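PDB 6K10: aldehyde dehydrogenase from Staphylococcus aureus, which catalyses the NAD+-dependent oxidation of the carotenoid aldehyde 4,4'-diaponeurosporen-4-al to 4,4'-diaponeurosporenoic acid in staphyloxanthin biosynthesis. Local coordinates for residues Val115-Pro120 / Phe129-Gly134; Leu160-Phe165 / Tyr169-Glu174. The protein carries 1 engineered substitution. All blocks are in the same frame, centred on the assembly; numbering follows the deposited sequence.

Overall arrangement
Two successive beta-alpha-beta units share strand 141-145 in the sheet that holds the strands of both contacts, an arrangement consistent with the Rossmann-like cofactor domain of aldehyde dehydrogenases. Contact 1 joins the first strand and helix of one unit; contact 2 joins the helix and last strand of the next. Their centres lie about 12 Å apart, and helix 126-138 touches both elements of contact 2: Phe129 CE1 lies 3.9 Å from Ile161 CD1 of helix 151-164, and Leu132 CD1 lies 4.1 Å from Ile170 CD1 of strand 170-172. Contact 1 is nearer to catalysis, with the Pro131 side chain about 8 Å from that of Glu217, a predicted active-site residue, whereas contact 2 lies away from it.

Contact 1 of 2, residues Val115-Pro120 / Phe129-Gly134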
# COMPACT_ATOMS: atom_id res chain seq x y z
N VAL A 115 -15.22 -5.35 -0.83
CA VAL A 115 -14.55 -4.17 -0.31
C VAL A 115 -15.58 -3.20 0.26
O VAL A 115 -16.77 -3.24 -0.07
CB VAL A 115 -13.68 -3.47 -1.38
CG1 VAL A 115 -12.74 -4.47 -2.03
CG2 VAL A 115 -14.56 -2.79 -2.42
N LEU A 116 -15.10 -2.31 1.13
CA LEU A 116 -15.91 -1.30 1.78
C LEU A 116 -15.43 0.08 1.36
O LEU A 116 -14.22 0.35 1.36
CB LEU A 116 -15.83 -1.43 3.31
CG LEU A 116 -16.54 -0.36 4.14
CD1 LEU A 116 -18.03 -0.29 3.81
CD2 LEU A 116 -16.33 -0.61 5.62
N ILE A 117 -16.37 0.95 1.00
CA ILE A 117 -16.07 2.32 0.59
C ILE A 117 -16.87 3.26 1.48
O ILE A 117 -18.11 3.20 1.51
CB ILE A 117 -16.39 2.56 -0.89
CG1 ILE A 117 -15.49 1.70 -1.77
CG2 ILE A 117 -16.23 4.04 -1.24
CD1 ILE A 117 -15.86 1.73 -3.24
N ILE A 118 -16.17 4.13 2.22
CA ILE A 118 -16.78 5.11 3.10
C ILE A 118 -16.52 6.49 2.53
O ILE A 118 -15.37 6.84 2.24
CB ILE A 118 -16.22 5.00 4.54
CG1 ILE A 118 -16.45 3.61 5.11
CG2 ILE A 118 -16.84 6.07 5.43
CD1 ILE A 118 -15.61 3.32 6.34
N ALA A 119 -17.58 7.28 2.37
CA ALA A 119 -17.43 8.59 1.77
C ALA A 119 -17.98 9.69 2.67
O ALA A 119 -19.01 9.49 3.32
CB ALA A 119 -18.14 8.66 0.42
N PRO A 120 -17.33 10.86 2.71
CA PRO A 120 -17.80 11.95 3.58
C PRO A 120 -18.79 12.86 2.87
O PRO A 120 -19.27 12.54 1.78
CB PRO A 120 -16.50 12.68 3.93
CG PRO A 120 -15.69 12.55 2.67
CD PRO A 120 -16.06 11.21 2.05
N PHE A 129 -17.98 7.40 -5.99
CA PHE A 129 -17.92 6.71 -7.28
C PHE A 129 -16.53 6.60 -7.88
O PHE A 129 -16.26 5.64 -8.60
CB PHE A 129 -18.90 7.37 -8.26
CG PHE A 129 -20.34 7.04 -7.97
CD1 PHE A 129 -20.89 5.87 -8.44
CD2 PHE A 129 -21.13 7.88 -7.20
CE1 PHE A 129 -22.20 5.54 -8.18
CE2 PHE A 129 -22.45 7.55 -6.93
CZ PHE A 129 -22.99 6.38 -7.42
N GLU A 130 -15.61 7.54 -7.59
CA GLU A 130 -14.25 7.34 -8.05
C GLU A 130 -13.60 6.11 -7.40
O GLU A 130 -12.99 5.31 -8.12
CB GLU A 130 -13.41 8.61 -7.86
CG GLU A 130 -11.96 8.43 -8.29
CD GLU A 130 -11.82 7.85 -9.70
OE1 GLU A 130 -10.94 6.99 -9.91
OE2 GLU A 130 -12.59 8.26 -10.59
N PRO A 131 -13.70 5.90 -6.08
CA PRO A 131 -13.26 4.59 -5.56
C PRO A 131 -14.03 3.43 -6.17
O PRO A 131 -13.42 2.40 -6.49
CB PRO A 131 -13.50 4.70 -4.05
CG PRO A 131 -13.63 6.13 -3.77
CD PRO A 131 -14.16 6.78 -5.00
N LEU A 132 -15.34 3.57 -6.34
CA LEU A 132 -16.15 2.47 -6.86
C LEU A 132 -15.69 2.03 -8.24
O LEU A 132 -15.63 0.83 -8.54
CB LEU A 132 -17.62 2.87 -6.90
CG LEU A 132 -18.57 1.75 -7.33
CD1 LEU A 132 -18.60 0.64 -6.28
CD2 LEU A 132 -19.97 2.27 -7.61
N ILE A 133 -15.37 3.00 -9.11
CA ILE A 133 -14.85 2.67 -10.44
C ILE A 133 -13.65 1.75 -10.32
O ILE A 133 -13.55 0.72 -11.01
CB ILE A 133 -14.50 3.95 -11.21
CG1 ILE A 133 -15.76 4.78 -11.49
CG2 ILE A 133 -13.82 3.60 -12.52
CD1 ILE A 133 -15.45 6.22 -11.84
N GLY A 134 -12.71 2.10 -9.44
CA GLY A 134 -11.55 1.24 -9.23
C GLY A 134 -11.94 -0.13 -8.72
O GLY A 134 -11.43 -1.15 -9.20
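Ile117 meets Pro131 and Leu132 in a small, wholly buried apolar contact between the end of strand 104-118 and the helix that follows it, the first strand-to-helix step of a beta-alpha-beta unit. Within residues 115-120, Ile117 alone reaches residues 129-134, and its two branches do different work. CG2, anti to the backbone N (chi1 of CG1 -64°), lies against the proline ring, 4.0 Å from Pro131 CB and 4.2 Å from Pro131 CG. The other branch is extended (chi2 172°) and carries CD1 past the ring to the helix backbone itself, where it sits 3.6 Å from Leu132 N and 3.9 Å from Pro131 CB. Both methyls thus touch Pro131 CB, CD1 also reaching the main chain just after it. Leu132 meets Ile117 CD1 with its backbone N first and, more loosely, with CB and the branch methyl CD1, each 4.2 Å from Ile117 CD1. The same Pro131 interrupts the helical bonding, because its nitrogen has no hydrogen to give to the preceding turn, and the helix is kinked at this point. Along the strand, Val115 touches helix 126-138 as Ile117 does, and Ala119, in the loop just beyond, touches it as well, whereas Leu116 packs on Phe188 and Ile118 on Phe193. In the sheet, strand 104-118 is paired in parallel with strands 141-145 and 190-194, Ile117 bonding to Ile143 through the backbone. Pro131 also touches Phe192 of strand 190-194, while Phe129 and Ile133 pack the helix against helix 63-89.

Contact 2 of 2, residues Leu160-Phe165 / Tyr169-Glu174; sequences LINETF and YIEVIE
Ile161, Phe165 and Asn162 join helix 151-164 to strand 170-172, the helix-to-strand return of the beta-alpha-beta unit begun by strand 141-145; the axes of helical residues 160-164 and strand 170-172 approach to 7.8 Å, obliquely antiparallel. The apolar part centres on Ile161: its CG2 lies 3.7 Å from Ile170 CG2 and its CG1 3.7 Å from Val172 CG2, each pair crossing at about a right angle. Aromatic contacts follow at Phe165. Ile170 CD1 stands 3.9 Å from the centroid of the Phe165 ring, almost on its normal, a CH-pi contact opposite Thr164 CG2. Tyr169 brings its edge to Phe165 in an offset edge-to-face pair, planes at 66°, with Tyr169 CD2 3.8 Å from Phe165 CD1. Polar bonds gather on Glu171, whose side chain starts away from the helix but bends at chi2. Its OE2 accepts Asn162 ND2 at 3.0 Å, nearly straight (176°) and in the amide plane, yet on the syn side and 32° out of the carboxylate plane; its anti lone pair takes the backbone N of Val172 at 2.7 Å. Lys158 adds a salt bridge to the same oxygen and a hydrogen bond to Asn162 OD1, probably fixing the amide's orientation. A water accepts from Asn162 ND2 and donates to the carbonyls of Phe165 and Ile170. Strand 170-172 pairs in parallel with strand 141-145, Ile170 and Tyr169 touch Ile136 of helix 126-138, and Gln36 of helix 30-46 meets Phe165 and Tyr169.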
# COMPACT_ATOMS: atom_id res chain seq x y z
N LEU A 160 -29.98 5.06 -7.27
CA LEU A 160 -29.22 4.77 -8.48
C LEU A 160 -28.62 3.37 -8.44
O LEU A 160 -28.77 2.59 -9.39
CB LEU A 160 -28.13 5.83 -8.64
CG LEU A 160 -27.30 5.87 -9.92
CD1 LEU A 160 -26.12 4.90 -9.92
CD2 LEU A 160 -28.27 5.51 -11.00
N ILE A 161 -27.94 3.04 -7.35
CA ILE A 161 -27.26 1.76 -7.25
C ILE A 161 -28.26 0.61 -7.24
O ILE A 161 -28.12 -0.37 -7.98
CB ILE A 161 -26.36 1.73 -6.00
CG1 ILE A 161 -25.17 2.68 -6.18
CG2 ILE A 161 -25.90 0.31 -5.71
CD1 ILE A 161 -24.22 2.28 -7.29
N ASN A 162 -29.30 0.72 -6.40
CA ASN A 162 -30.24 -0.39 -6.24
C ASN A 162 -31.03 -0.67 -7.51
O ASN A 162 -31.41 -1.82 -7.76
CB ASN A 162 -31.19 -0.10 -5.07
CG ASN A 162 -30.53 -0.29 -3.72
OD1 ASN A 162 -31.03 0.20 -2.71
ND2 ASN A 162 -29.41 -1.00 -3.70
N GLU A 163 -31.30 0.35 -8.31
CA GLU A 163 -32.06 0.15 -9.53
C GLU A 163 -31.17 -0.24 -10.71
O GLU A 163 -31.69 -0.53 -11.79
CB GLU A 163 -32.87 1.41 -9.85
CG GLU A 163 -33.84 1.76 -8.72
CD GLU A 163 -34.95 2.69 -9.13
OE1 GLU A 163 -35.51 2.52 -10.23
OE2 GLU A 163 -35.28 3.60 -8.34
N THR A 164 -29.85 -0.29 -10.51
CA THR A 164 -28.90 -0.66 -11.55
C THR A 164 -28.21 -1.99 -11.30
O THR A 164 -28.00 -2.76 -12.25
CB THR A 164 -27.84 0.44 -11.71
OG1 THR A 164 -28.49 1.71 -11.85
CG2 THR A 164 -26.99 0.18 -12.95
N PHE A 165 -27.84 -2.30 -10.06
CA PHE A 165 -27.08 -3.50 -9.74
C PHE A 165 -27.81 -4.35 -8.70
O PHE A 165 -28.63 -3.85 -7.93
CB PHE A 165 -25.68 -3.16 -9.20
CG PHE A 165 -24.89 -2.25 -10.08
CD1 PHE A 165 -24.28 -2.73 -11.23
CD2 PHE A 165 -24.74 -0.91 -9.76
CE1 PHE A 165 -23.54 -1.90 -12.04
CE2 PHE A 165 -24.00 -0.07 -10.57
CZ PHE A 165 -23.40 -0.56 -11.71
N TYR A 169 -23.90 -7.48 -5.45
CA TYR A 169 -22.74 -7.01 -6.19
C TYR A 169 -22.28 -5.64 -5.69
O TYR A 169 -21.12 -5.47 -5.30
CB TYR A 169 -23.05 -6.96 -7.70
CG TYR A 169 -21.93 -6.37 -8.53
CD1 TYR A 169 -20.64 -6.87 -8.42
CD2 TYR A 169 -22.17 -5.33 -9.41
CE1 TYR A 169 -19.61 -6.33 -9.17
CE2 TYR A 169 -21.14 -4.79 -10.16
CZ TYR A 169 -19.87 -5.29 -10.04
OH TYR A 169 -18.85 -4.76 -10.80
N ILE A 170 -23.18 -4.66 -5.70
CA ILE A 170 -22.93 -3.34 -5.13
C ILE A 170 -24.15 -2.95 -4.31
O ILE A 170 -25.28 -3.02 -4.81
CB ILE A 170 -22.63 -2.27 -6.20
CG1 ILE A 170 -21.42 -2.67 -7.05
CG2 ILE A 170 -22.40 -0.92 -5.56
CD1 ILE A 170 -21.24 -1.81 -8.28
N GLU A 171 -23.92 -2.55 -3.06
CA GLU A 171 -25.00 -2.17 -2.16
C GLU A 171 -24.62 -0.89 -1.43
O GLU A 171 -23.44 -0.63 -1.17
CB GLU A 171 -25.30 -3.29 -1.15
CG GLU A 171 -26.33 -2.96 -0.07
CD GLU A 171 -27.71 -2.65 -0.61
OE1 GLU A 171 -28.62 -3.48 -0.42
OE2 GLU A 171 -27.91 -1.57 -1.21
N VAL A 172 -25.63 -0.08 -1.12
CA VAL A 172 -25.46 1.17 -0.40
C VAL A 172 -26.13 1.05 0.96
O VAL A 172 -27.29 0.65 1.06
CB VAL A 172 -26.05 2.36 -1.18
CG1 VAL A 172 -25.99 3.62 -0.35
CG2 VAL A 172 -25.30 2.54 -2.49
N ILE A 173 -25.39 1.39 2.01
CA ILE A 173 -25.87 1.33 3.39
C ILE A 173 -25.97 2.76 3.92
O ILE A 173 -24.95 3.42 4.12
CB ILE A 173 -24.95 0.49 4.28
CG1 ILE A 173 -24.76 -0.91 3.70
CG2 ILE A 173 -25.50 0.43 5.70
CD1 ILE A 173 -25.99 -1.76 3.80
N GLU A 174 -27.19 3.22 4.16
CA GLU A 174 -27.41 4.53 4.75
C GLU A 174 -27.33 4.47 6.27
O GLU A 174 -27.72 3.47 6.89
CB GLU A 174 -28.77 5.09 4.33
CG GLU A 174 -28.84 5.60 2.91
CD GLU A 174 -30.27 5.75 2.42
OE1 GLU A 174 -31.17 5.14 3.03
OE2 GLU A 174 -30.49 6.49 1.44
O HOH W 1 -27.90 -2.83 -5.37